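Local coordinates for vacuolar protein sorting protein 36 (Saccharomyces cerevisiae, PDB 2CAY) that probably binds membrane lipids through its N-terminal PH-type GLUE domain and so links the ESCRT-II complex to membranes in sorting to multivesicular bodies, at residues L100-P105 against E110-S115; Q60-I65 against D80-V85; Y11-E16 against L24-E29. All blocks are in the same frame, centred on the assembly; numbering follows the deposited sequence.

Contact 1 of 3, residues L100-P105 against E110-S115; sequences LFFKDP and EFVQLS. With SO4 (sulfate ion), chain C.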
loop_
_atom_site.group_PDB
_atom_site.type_symbol
_atom_site.label_atom_id
_atom_site.label_comp_id
_atom_site.label_asym_id
_atom_site.label_seq_id
_atom_site.Cartn_x
_atom_site.Cartn_y
_atom_site.Cartn_z
ATOM N N LEU A 100 -7.100 -12.283 1.911
ATOM C CA LEU A 100 -7.674 -12.994 3.076
ATOM C C LEU A 100 -6.550 -13.548 3.953
ATOM O O LEU A 100 -5.737 -14.360 3.478
ATOM C CB LEU A 100 -8.575 -14.146 2.598
ATOM C CG LEU A 100 -9.545 -13.770 1.473
ATOM C CD1 LEU A 100 -10.388 -15.010 1.036
ATOM C CD2 LEU A 100 -10.436 -12.628 1.912
ATOM N N PHE A 101 -6.563 -13.143 5.229
ATOM C CA PHE A 101 -5.622 -13.626 6.253
ATOM C C PHE A 101 -6.270 -14.682 7.137
ATOM O O PHE A 101 -7.373 -14.444 7.675
ATOM C CB PHE A 101 -5.191 -12.460 7.129
ATOM C CG PHE A 101 -4.159 -11.579 6.509
ATOM C CD1 PHE A 101 -3.461 -11.983 5.376
ATOM C CD2 PHE A 101 -3.777 -10.409 7.148
ATOM C CE1 PHE A 101 -2.476 -11.190 4.846
ATOM C CE2 PHE A 101 -2.773 -9.609 6.614
ATOM C CZ PHE A 101 -2.136 -10.012 5.458
ATOM N N PHE A 102 -5.603 -15.838 7.265
ATOM C CA PHE A 102 -6.099 -16.956 8.091
ATOM C C PHE A 102 -5.750 -16.780 9.559
ATOM O O PHE A 102 -4.761 -16.142 9.893
ATOM C CB PHE A 102 -5.513 -18.290 7.636
ATOM C CG PHE A 102 -5.882 -18.675 6.240
ATOM C CD1 PHE A 102 -7.207 -18.947 5.916
ATOM C CD2 PHE A 102 -4.903 -18.784 5.265
ATOM C CE1 PHE A 102 -7.565 -19.301 4.613
ATOM C CE2 PHE A 102 -5.234 -19.144 3.952
ATOM C CZ PHE A 102 -6.566 -19.390 3.626
ATOM N N LYS A 103 -6.545 -17.387 10.428
ATOM C CA LYS A 103 -6.248 -17.409 11.855
ATOM C C LYS A 103 -4.992 -18.258 12.128
ATOM O O LYS A 103 -4.209 -17.945 13.014
ATOM C CB LYS A 103 -7.426 -18.006 12.638
ATOM C CG LYS A 103 -8.639 -17.113 12.718
ATOM C CD LYS A 103 -9.627 -17.746 13.680
ATOM C CE LYS A 103 -10.825 -16.872 13.895
ATOM N NZ LYS A 103 -11.839 -17.684 14.625
ATOM N N ASP A 104 -4.806 -19.318 11.357
ATOM C CA ASP A 104 -3.816 -20.349 11.720
ATOM C C ASP A 104 -3.013 -20.782 10.477
ATOM O O ASP A 104 -3.137 -21.927 10.020
ATOM C CB ASP A 104 -4.577 -21.520 12.387
ATOM C CG ASP A 104 -3.669 -22.576 12.993
ATOM O OD1 ASP A 104 -2.589 -22.233 13.522
ATOM O OD2 ASP A 104 -4.074 -23.770 12.952
ATOM N N PRO A 105 -2.216 -19.847 9.885
ATOM C CA PRO A 105 -1.445 -20.203 8.700
ATOM C C PRO A 105 -0.263 -21.119 9.071
ATOM O O PRO A 105 0.262 -21.008 10.173
ATOM C CB PRO A 105 -0.911 -18.849 8.211
ATOM C CG PRO A 105 -0.818 -18.018 9.417
ATOM C CD PRO A 105 -2.007 -18.433 10.256
ATOM N N GLU A 110 1.210 -18.242 3.418
ATOM C CA GLU A 110 -0.086 -18.839 3.159
ATOM C C GLU A 110 -1.195 -17.835 3.481
ATOM O O GLU A 110 -1.526 -17.609 4.655
ATOM C CB GLU A 110 -0.276 -20.044 4.059
ATOM C CG GLU A 110 0.833 -21.074 3.946
ATOM C CD GLU A 110 0.343 -22.363 3.377
ATOM O OE1 GLU A 110 0.222 -23.319 4.179
ATOM O OE2 GLU A 110 0.069 -22.419 2.150
ATOM N N PHE A 111 -1.750 -17.262 2.428
ATOM C CA PHE A 111 -2.935 -16.411 2.504
ATOM C C PHE A 111 -3.623 -16.545 1.145
ATOM O O PHE A 111 -3.095 -17.166 0.223
ATOM C CB PHE A 111 -2.573 -14.927 2.818
ATOM C CG PHE A 111 -1.581 -14.321 1.847
ATOM C CD1 PHE A 111 -2.012 -13.618 0.713
ATOM C CD2 PHE A 111 -0.214 -14.410 2.090
ATOM C CE1 PHE A 111 -1.092 -13.057 -0.178
ATOM C CE2 PHE A 111 0.699 -13.861 1.198
ATOM C CZ PHE A 111 0.263 -13.166 0.077
ATOM N N VAL A 112 -4.806 -15.966 1.018
ATOM C CA VAL A 112 -5.526 -16.043 -0.248
ATOM C C VAL A 112 -5.755 -14.662 -0.825
ATOM O O VAL A 112 -5.850 -13.694 -0.089
ATOM C CB VAL A 112 -6.930 -16.769 -0.078
ATOM C CG1 VAL A 112 -7.816 -16.578 -1.367
ATOM C CG2 VAL A 112 -6.722 -18.262 0.240
ATOM N N GLN A 113 -5.848 -14.569 -2.142
ATOM C CA GLN A 113 -6.363 -13.323 -2.758
ATOM C C GLN A 113 -7.482 -13.637 -3.722
ATOM O O GLN A 113 -7.436 -14.641 -4.443
ATOM C CB GLN A 113 -5.296 -12.559 -3.528
ATOM C CG GLN A 113 -3.881 -12.576 -2.906
ATOM C CD GLN A 113 -2.905 -11.795 -3.765
ATOM O OE1 GLN A 113 -3.201 -10.656 -4.156
ATOM N NE2 GLN A 113 -1.752 -12.412 -4.098
ATOM N N LEU A 114 -8.440 -12.719 -3.789
ATOM C CA LEU A 114 -9.453 -12.704 -4.828
ATOM C C LEU A 114 -9.074 -11.571 -5.788
ATOM O O LEU A 114 -8.845 -10.426 -5.341
ATOM C CB LEU A 114 -10.818 -12.399 -4.197
ATOM C CG LEU A 114 -11.185 -13.282 -3.002
ATOM C CD1 LEU A 114 -12.619 -12.884 -2.508
ATOM C CD2 LEU A 114 -11.133 -14.763 -3.351
ATOM N N SER A 115 -9.008 -11.857 -7.079
ATOM C CA SER A 115 -8.605 -10.826 -8.009
ATOM C C SER A 115 -9.770 -10.445 -8.917
ATOM O O SER A 115 -10.351 -11.312 -9.598
ATOM C CB SER A 115 -7.352 -11.271 -8.792
ATOM O OG SER A 115 -6.919 -10.219 -9.652
HETATM S S SO4 C . -4.332 -9.699 -11.899
HETATM O O1 SO4 C . -4.666 -10.902 -11.159
HETATM O O2 SO4 C . -5.377 -9.385 -12.874
HETATM O O3 SO4 C . -3.082 -9.979 -12.628
HETATM O O4 SO4 C . -4.213 -8.539 -11.054
#

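Contact 2 of 3, residues Q60-I65 against D80-V85; sequences QRIIYI and DDLAYV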
loop_
_atom_site.group_PDB
_atom_site.type_symbol
_atom_site.label_atom_id
_atom_site.label_comp_id
_atom_site.label_asym_id
_atom_site.label_seq_id
_atom_site.Cartn_x
_atom_site.Cartn_y
_atom_site.Cartn_z
ATOM N N GLN A 60 -21.692 -17.691 5.896
ATOM C CA GLN A 60 -20.720 -18.611 6.477
ATOM C C GLN A 60 -19.432 -18.730 5.694
ATOM O O GLN A 60 -18.427 -19.145 6.255
ATOM C CB GLN A 60 -21.318 -20.028 6.537
ATOM C CG GLN A 60 -22.581 -20.126 7.403
ATOM C CD GLN A 60 -23.116 -21.542 7.453
ATOM O OE1 GLN A 60 -22.390 -22.491 7.194
ATOM N NE2 GLN A 60 -24.398 -21.686 7.788
ATOM N N ARG A 61 -19.483 -18.467 4.392
ATOM C CA ARG A 61 -18.384 -18.860 3.476
ATOM C C ARG A 61 -18.114 -17.827 2.388
ATOM O O ARG A 61 -18.988 -17.028 2.053
ATOM C CB ARG A 61 -18.696 -20.201 2.786
ATOM C CG ARG A 61 -18.700 -21.408 3.765
ATOM C CD ARG A 61 -18.775 -22.738 3.023
ATOM N NE ARG A 61 -20.103 -22.971 2.460
ATOM C CZ ARG A 61 -20.402 -24.012 1.680
ATOM N NH1 ARG A 61 -19.469 -24.903 1.349
ATOM N NH2 ARG A 61 -21.640 -24.162 1.215
ATOM N N ILE A 62 -16.923 -17.908 1.796
ATOM C CA ILE A 62 -16.665 -17.347 0.481
ATOM C C ILE A 62 -16.563 -18.523 -0.474
ATOM O O ILE A 62 -15.832 -19.497 -0.208
ATOM C CB ILE A 62 -15.340 -16.505 0.453
ATOM C CG1 ILE A 62 -15.510 -15.218 1.274
ATOM C CG2 ILE A 62 -14.940 -16.204 -1.001
ATOM C CD1 ILE A 62 -14.143 -14.616 1.864
ATOM N N ILE A 63 -17.280 -18.445 -1.583
ATOM C CA ILE A 63 -17.372 -19.552 -2.510
ATOM C C ILE A 63 -16.979 -19.140 -3.901
ATOM O O ILE A 63 -17.484 -18.170 -4.438
ATOM C CB ILE A 63 -18.805 -20.133 -2.528
ATOM C CG1 ILE A 63 -19.174 -20.735 -1.148
ATOM C CG2 ILE A 63 -18.970 -21.158 -3.707
ATOM C CD1 ILE A 63 -20.687 -21.015 -1.008
ATOM N N TYR A 64 -16.057 -19.881 -4.496
ATOM C CA TYR A 64 -15.665 -19.655 -5.886
ATOM C C TYR A 64 -16.346 -20.674 -6.791
ATOM O O TYR A 64 -16.145 -21.885 -6.602
ATOM C CB TYR A 64 -14.133 -19.730 -6.013
ATOM C CG TYR A 64 -13.623 -19.784 -7.434
ATOM C CD1 TYR A 64 -13.310 -18.602 -8.147
ATOM C CD2 TYR A 64 -13.467 -21.013 -8.084
ATOM C CE1 TYR A 64 -12.867 -18.663 -9.459
ATOM C CE2 TYR A 64 -13.024 -21.079 -9.398
ATOM C CZ TYR A 64 -12.728 -19.900 -10.068
ATOM O OH TYR A 64 -12.292 -19.974 -11.359
ATOM N N ILE A 65 -17.121 -20.184 -7.769
ATOM C CA ILE A 65 -17.798 -21.054 -8.765
ATOM C C ILE A 65 -17.101 -20.924 -10.120
ATOM O O ILE A 65 -17.212 -19.880 -10.800
ATOM C CB ILE A 65 -19.327 -20.730 -8.922
ATOM C CG1 ILE A 65 -20.068 -20.794 -7.577
ATOM C CG2 ILE A 65 -19.969 -21.645 -9.983
ATOM C CD1 ILE A 65 -19.939 -22.139 -6.814
ATOM N N ASP A 80 -15.170 -18.504 9.276
ATOM C CA ASP A 80 -14.654 -18.839 10.607
ATOM C C ASP A 80 -13.137 -19.152 10.641
ATOM O O ASP A 80 -12.552 -19.155 11.700
ATOM C CB ASP A 80 -15.421 -20.019 11.204
ATOM C CG ASP A 80 -15.130 -20.191 12.701
ATOM O OD1 ASP A 80 -15.529 -19.300 13.513
ATOM O OD2 ASP A 80 -14.480 -21.209 13.056
ATOM N N ASP A 81 -12.515 -19.408 9.499
ATOM C CA ASP A 81 -11.056 -19.658 9.442
ATOM C C ASP A 81 -10.217 -18.369 9.192
ATOM O O ASP A 81 -8.962 -18.413 9.144
ATOM C CB ASP A 81 -10.760 -20.715 8.387
ATOM C CG ASP A 81 -11.266 -22.123 8.797
ATOM O OD1 ASP A 81 -11.572 -22.326 10.002
ATOM O OD2 ASP A 81 -11.361 -23.002 7.907
ATOM N N LEU A 82 -10.904 -17.235 9.056
ATOM C CA LEU A 82 -10.261 -15.964 8.725
ATOM C C LEU A 82 -10.124 -15.035 9.920
ATOM O O LEU A 82 -10.975 -15.000 10.810
ATOM C CB LEU A 82 -11.043 -15.226 7.615
ATOM C CG LEU A 82 -11.248 -15.902 6.259
ATOM C CD1 LEU A 82 -11.912 -14.896 5.274
ATOM C CD2 LEU A 82 -9.936 -16.475 5.648
ATOM N N ALA A 83 -9.038 -14.260 9.920
ATOM C CA ALA A 83 -8.803 -13.230 10.911
ATOM C C ALA A 83 -8.964 -11.810 10.380
ATOM O O ALA A 83 -9.476 -10.921 11.111
ATOM C CB ALA A 83 -7.410 -13.424 11.604
ATOM N N TYR A 84 -8.539 -11.566 9.130
ATOM C CA TYR A 84 -8.695 -10.242 8.508
ATOM C C TYR A 84 -8.925 -10.380 7.019
ATOM O O TYR A 84 -8.545 -11.365 6.410
ATOM C CB TYR A 84 -7.422 -9.360 8.659
ATOM C CG TYR A 84 -6.838 -9.231 10.044
ATOM C CD1 TYR A 84 -7.106 -8.094 10.817
ATOM C CD2 TYR A 84 -6.002 -10.224 10.582
ATOM C CE1 TYR A 84 -6.579 -7.941 12.116
ATOM C CE2 TYR A 84 -5.465 -10.093 11.887
ATOM C CZ TYR A 84 -5.747 -8.937 12.635
ATOM O OH TYR A 84 -5.211 -8.782 13.886
ATOM N N VAL A 85 -9.526 -9.347 6.430
ATOM C CA VAL A 85 -9.519 -9.172 4.991
ATOM C C VAL A 85 -9.026 -7.745 4.731
ATOM O O VAL A 85 -9.290 -6.834 5.531
ATOM C CB VAL A 85 -10.899 -9.486 4.315
ATOM C CG1 VAL A 85 -11.442 -10.805 4.780
ATOM C CG2 VAL A 85 -11.911 -8.399 4.620
HETATM O O HOH W 1 -17.656 -20.079 8.637
#

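Contact 3 of 3, residues Y11-E16 against L24-E29; sequences YWHYVE and LLREGE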
loop_
_atom_site.group_PDB
_atom_site.type_symbol
_atom_site.label_atom_id
_atom_site.label_comp_id
_atom_site.label_asym_id
_atom_site.label_seq_id
_atom_site.Cartn_x
_atom_site.Cartn_y
_atom_site.Cartn_z
ATOM N N TYR A 11 -6.919 -25.115 3.154
ATOM C CA TYR A 11 -7.850 -24.071 3.550
ATOM C C TYR A 11 -9.157 -24.106 2.729
ATOM O O TYR A 11 -10.218 -23.780 3.241
ATOM C CB TYR A 11 -7.158 -22.709 3.409
ATOM C CG TYR A 11 -5.762 -22.654 4.026
ATOM C CD1 TYR A 11 -5.588 -22.403 5.400
ATOM C CD2 TYR A 11 -4.612 -22.858 3.235
ATOM C CE1 TYR A 11 -4.289 -22.345 5.981
ATOM C CE2 TYR A 11 -3.308 -22.809 3.806
ATOM C CZ TYR A 11 -3.154 -22.550 5.177
ATOM O OH TYR A 11 -1.872 -22.494 5.738
ATOM N N TRP A 12 -9.064 -24.486 1.461
ATOM C CA TRP A 12 -10.220 -24.526 0.586
ATOM C C TRP A 12 -10.897 -25.910 0.665
ATOM O O TRP A 12 -10.230 -26.922 0.918
ATOM C CB TRP A 12 -9.810 -24.229 -0.853
ATOM C CG TRP A 12 -9.441 -22.754 -1.224
ATOM C CD1 TRP A 12 -8.169 -22.238 -1.369
ATOM C CD2 TRP A 12 -10.344 -21.676 -1.572
ATOM N NE1 TRP A 12 -8.230 -20.921 -1.752
ATOM C CE2 TRP A 12 -9.544 -20.542 -1.880
ATOM C CE3 TRP A 12 -11.734 -21.554 -1.631
ATOM C CZ2 TRP A 12 -10.094 -19.303 -2.244
ATOM C CZ3 TRP A 12 -12.294 -20.310 -1.993
ATOM C CH2 TRP A 12 -11.467 -19.202 -2.302
ATOM N N HIS A 13 -12.212 -25.953 0.483
ATOM C CA HIS A 13 -12.927 -27.241 0.408
ATOM C C HIS A 13 -13.754 -27.321 -0.882
ATOM O O HIS A 13 -14.103 -26.297 -1.497
ATOM C CB HIS A 13 -13.773 -27.521 1.674
ATOM C CG HIS A 13 -14.777 -26.450 1.988
ATOM N ND1 HIS A 13 -15.925 -26.255 1.243
ATOM C CD2 HIS A 13 -14.790 -25.494 2.946
ATOM C CE1 HIS A 13 -16.599 -25.222 1.725
ATOM N NE2 HIS A 13 -15.941 -24.751 2.765
ATOM N N TYR A 14 -14.068 -28.543 -1.307
ATOM C CA TYR A 14 -14.850 -28.732 -2.523
ATOM C C TYR A 14 -16.290 -28.243 -2.265
ATOM O O TYR A 14 -16.825 -28.410 -1.154
ATOM C CB TYR A 14 -14.800 -30.218 -2.925
ATOM C CG TYR A 14 -15.715 -30.589 -4.055
ATOM C CD1 TYR A 14 -15.398 -30.288 -5.379
ATOM C CD2 TYR A 14 -16.932 -31.227 -3.790
ATOM C CE1 TYR A 14 -16.276 -30.640 -6.421
ATOM C CE2 TYR A 14 -17.802 -31.565 -4.811
ATOM C CZ TYR A 14 -17.478 -31.272 -6.106
ATOM O OH TYR A 14 -18.371 -31.639 -7.085
ATOM N N VAL A 15 -16.882 -27.606 -3.272
ATOM C CA VAL A 15 -18.277 -27.116 -3.209
ATOM C C VAL A 15 -19.070 -27.725 -4.387
ATOM O O VAL A 15 -18.629 -27.663 -5.528
ATOM C CB VAL A 15 -18.362 -25.537 -3.264
ATOM C CG1 VAL A 15 -19.805 -25.069 -3.509
ATOM C CG2 VAL A 15 -17.865 -24.935 -1.965
ATOM N N GLU A 16 -20.233 -28.307 -4.093
ATOM C CA GLU A 16 -21.110 -28.854 -5.135
ATOM C C GLU A 16 -21.963 -27.739 -5.692
ATOM O O GLU A 16 -22.374 -26.837 -4.944
ATOM C CB GLU A 16 -22.043 -29.922 -4.542
ATOM C CG GLU A 16 -21.367 -31.171 -3.968
ATOM C CD GLU A 16 -22.406 -32.221 -3.522
ATOM O OE1 GLU A 16 -23.504 -32.249 -4.111
ATOM O OE2 GLU A 16 -22.149 -32.984 -2.579
ATOM N N LEU A 24 -24.769 -25.269 -3.948
ATOM C CA LEU A 24 -25.713 -25.924 -3.058
ATOM C C LEU A 24 -25.301 -25.569 -1.643
ATOM O O LEU A 24 -24.231 -25.954 -1.183
ATOM C CB LEU A 24 -25.704 -27.455 -3.281
ATOM C CG LEU A 24 -26.025 -27.903 -4.720
ATOM C CD1 LEU A 24 -26.047 -29.422 -4.854
ATOM C CD2 LEU A 24 -27.333 -27.316 -5.199
ATOM N N LEU A 25 -26.146 -24.804 -0.969
ATOM C CA LEU A 25 -25.784 -24.164 0.290
ATOM C C LEU A 25 -26.249 -24.976 1.483
ATOM O O LEU A 25 -27.179 -25.797 1.378
ATOM C CB LEU A 25 -26.348 -22.743 0.317
ATOM C CG LEU A 25 -25.530 -21.524 -0.183
ATOM C CD1 LEU A 25 -24.239 -21.785 -0.947
ATOM C CD2 LEU A 25 -26.385 -20.480 -0.878
ATOM N N ARG A 26 -25.594 -24.747 2.614
ATOM C CA ARG A 26 -25.908 -25.458 3.836
ATOM C C ARG A 26 -27.213 -24.968 4.460
ATOM O O ARG A 26 -27.708 -23.884 4.115
ATOM C CB ARG A 26 -24.715 -25.390 4.791
ATOM C CG ARG A 26 -23.467 -25.918 4.090
ATOM C CD ARG A 26 -22.315 -26.269 5.001
ATOM N NE ARG A 26 -21.655 -25.100 5.547
ATOM C CZ ARG A 26 -20.335 -24.882 5.582
ATOM N NH1 ARG A 26 -19.446 -25.733 5.086
ATOM N NH2 ARG A 26 -19.905 -23.766 6.129
ATOM N N GLU A 27 -27.793 -25.779 5.345
ATOM C CA GLU A 27 -29.022 -25.385 6.010
ATOM C C GLU A 27 -28.853 -24.016 6.677
ATOM O O GLU A 27 -27.919 -23.797 7.457
ATOM C CB GLU A 27 -29.475 -26.446 7.025
ATOM C CG GLU A 27 -30.771 -26.083 7.769
ATOM C CD GLU A 27 -31.649 -27.302 8.101
ATOM O OE1 GLU A 27 -31.696 -28.286 7.299
ATOM O OE2 GLU A 27 -32.313 -27.264 9.165
ATOM N N GLY A 28 -29.742 -23.086 6.345
ATOM C CA GLY A 28 -29.721 -21.763 6.972
ATOM C C GLY A 28 -28.596 -20.854 6.470
ATOM O O GLY A 28 -28.447 -19.725 6.935
ATOM N N GLU A 29 -27.786 -21.351 5.542
ATOM C CA GLU A 29 -26.761 -20.511 4.913
ATOM C C GLU A 29 -27.380 -19.666 3.777
ATOM O O GLU A 29 -28.043 -20.214 2.890
ATOM C CB GLU A 29 -25.628 -21.400 4.399
ATOM C CG GLU A 29 -24.438 -20.620 3.869
ATOM C CD GLU A 29 -23.400 -21.506 3.161
ATOM O OE1 GLU A 29 -23.671 -22.700 2.858
ATOM O OE2 GLU A 29 -22.300 -20.991 2.882
HETATM O O HOH W 2 -21.567 -28.063 -1.306
#

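Contact 1 of 3, residues L100-P105 against E110-S115
E110 opens the contact by laying its carbonyl O at the edge of the F102 ring, 3.6 Å from CD2, while its CB faces CB of P105; that oxygen is hydrogen-bonded to Y84 OH of the second subunit. The E110 carboxylate is taken up elsewhere, by Y11 and H42. At F111 the CB carries the meeting: it sits 4.0 Å from F101 CD1, in the plane of that ring and at its edge. The first torsion of F111 (chi1 55°) places CG between the backbone N and the carbonyl carbon, and the ring leads away to meet F91 of the third subunit. V112 forms an antiparallel hydrogen-bonded pair with L100. L100 N gives a nearly straight bond to V112 O (2.7 Å, 173°), and V112 N returns one to L100 O (3.1 Å). A branched valine suits this place because its two methyls serve two neighbours: CG1 lies 3.9 Å from L100 CD1, and CG2 lies 3.6 Å from F102 CZ. With an alanine in place of F102, V112 CG2 and the backbone at F111 would probably lose their apolar cover, and Y11 its stacking partner. L114 extends the apolar row, its CD2 reaching L100 CD1 at 4.5 Å. S115, past the paired part, turns its hydroxyl to a sulfate, probably from the crystallisation liquor, OG to O1 2.8 Å, which Y41, S95, R97 and R117 also bind. In this hairpin of a PH-type sheet two near-straight bonds satisfy N and O of L100 and V112, and buried apolar side chains probably keep water from them.

Contact 2 of 3, residues Q60-I65 against D80-V85
Q60 and D80 bring the two backbones nearest, with CA atoms 7.3 Å apart, too wide for direct pairing, and from there the chains diverge, strand 61-66 running into one sheet while 80-85 leaves a 3-10 turn for the other. A water bridges the two backbones at the near end. It donates to Q60 O at 2.7 Å and accepts from D80 N at 3.0 Å, so a carbonyl and an amide that stand 4.5 Å apart are both served by one molecule. D80 suits this exposed corner, since its carboxylate leads away from Q60. The Q60 amide likewise works elsewhere, its OE1 accepting a hydrogen bond from R26.

Deeper in, the contact narrows to two methyls. I62 and L82 both point toward the opposing segment, and their side chains cross at about a right angle, CD1 of I62 meeting CD1 of L82 at 4.1 Å. In I62 the branch that reaches across is CG1, set anti to the carbonyl carbon (chi1 -69°), and the extended chi2 of 154° carries its CD1 forward. In L82 it is CD1 that meets the isoleucine. Long, purely apolar residues fit here because both are buried among apolar neighbours such as I55, L100 and F102.

Beyond L82, A83 and Y84 form a classic beta bulge opposite F101, where the chain turns a corner. I62 also packs on I55 of strand 53-58 and T128 of helix 122-137, L82 rests on L100 and F102 of strand 97-102, and V85 meets E129 and L132 of the same helix, so the two methyls touch between the two sheets of the PH-type fold, with the C-terminal helix alongside.

Contact 3 of 3, residues Y11-E16 against L24-E29
L24 faces E16, and its side chain can be followed outward over the end of the other segment. CB stands 3.8 Å from the carbonyl O of E16. CG, anti to its own carbonyl carbon (chi1 -58°), keeps the same distance from that oxygen. CD1, at the tip, lies over the aliphatic start of the glutamate, 4.0 Å from E16 CB, and 3.9 Å from E16 OE1. The leucine is exposed, yet it gains cover from the CB methylene of E16, whose chain is extended beyond CG, with OE1 beside the leucine methyl.

On the backbone, L24 N donates to E16 O (3.0 Å, 169°). A water accepts from E16 N and gives a weak bond to L24 O. The contact thus closes a surface loop of the PH-type domain between the short edge strand 13-14 and strand 31-35. Further along, R26 to E29 form a type II beta turn, with E29 N bonded to R26 O and G28 supplying the positive phi this turn needs. E29 OE1 uses its anti lone pair to accept from R26 N at 2.8 Å, while OE2 forms a salt bridge with R61. The R26 guanidinium approaches the H13 ring obliquely, NH1 to NE2 4.3 Å, and its NH2 is held in a salt bridge by E78.

Along the chain the contacts follow in series: contact 3 closes before contact 2 opens, and contact 2 before contact 1. The centres of contacts 1 and 2 lie about 9 Å apart, those of 2 and 3 about 11 Å, and those of 1 and 3 about 18 Å. Contacts 2 and 3 share the sheet holding strands 13-14 and 61-66; contacts 1 and 2 share the other, where strands 82-88 and 97-102 are neighbours. Contact 2 therefore spans both sheets of the PH-type domain. Contacts 1 and 3 still meet through segment 11-16, W12 packing on V112. Contacts 1 and 2 also touch the second subunit of the four-chain assembly, whereas no other chain touches contact 3.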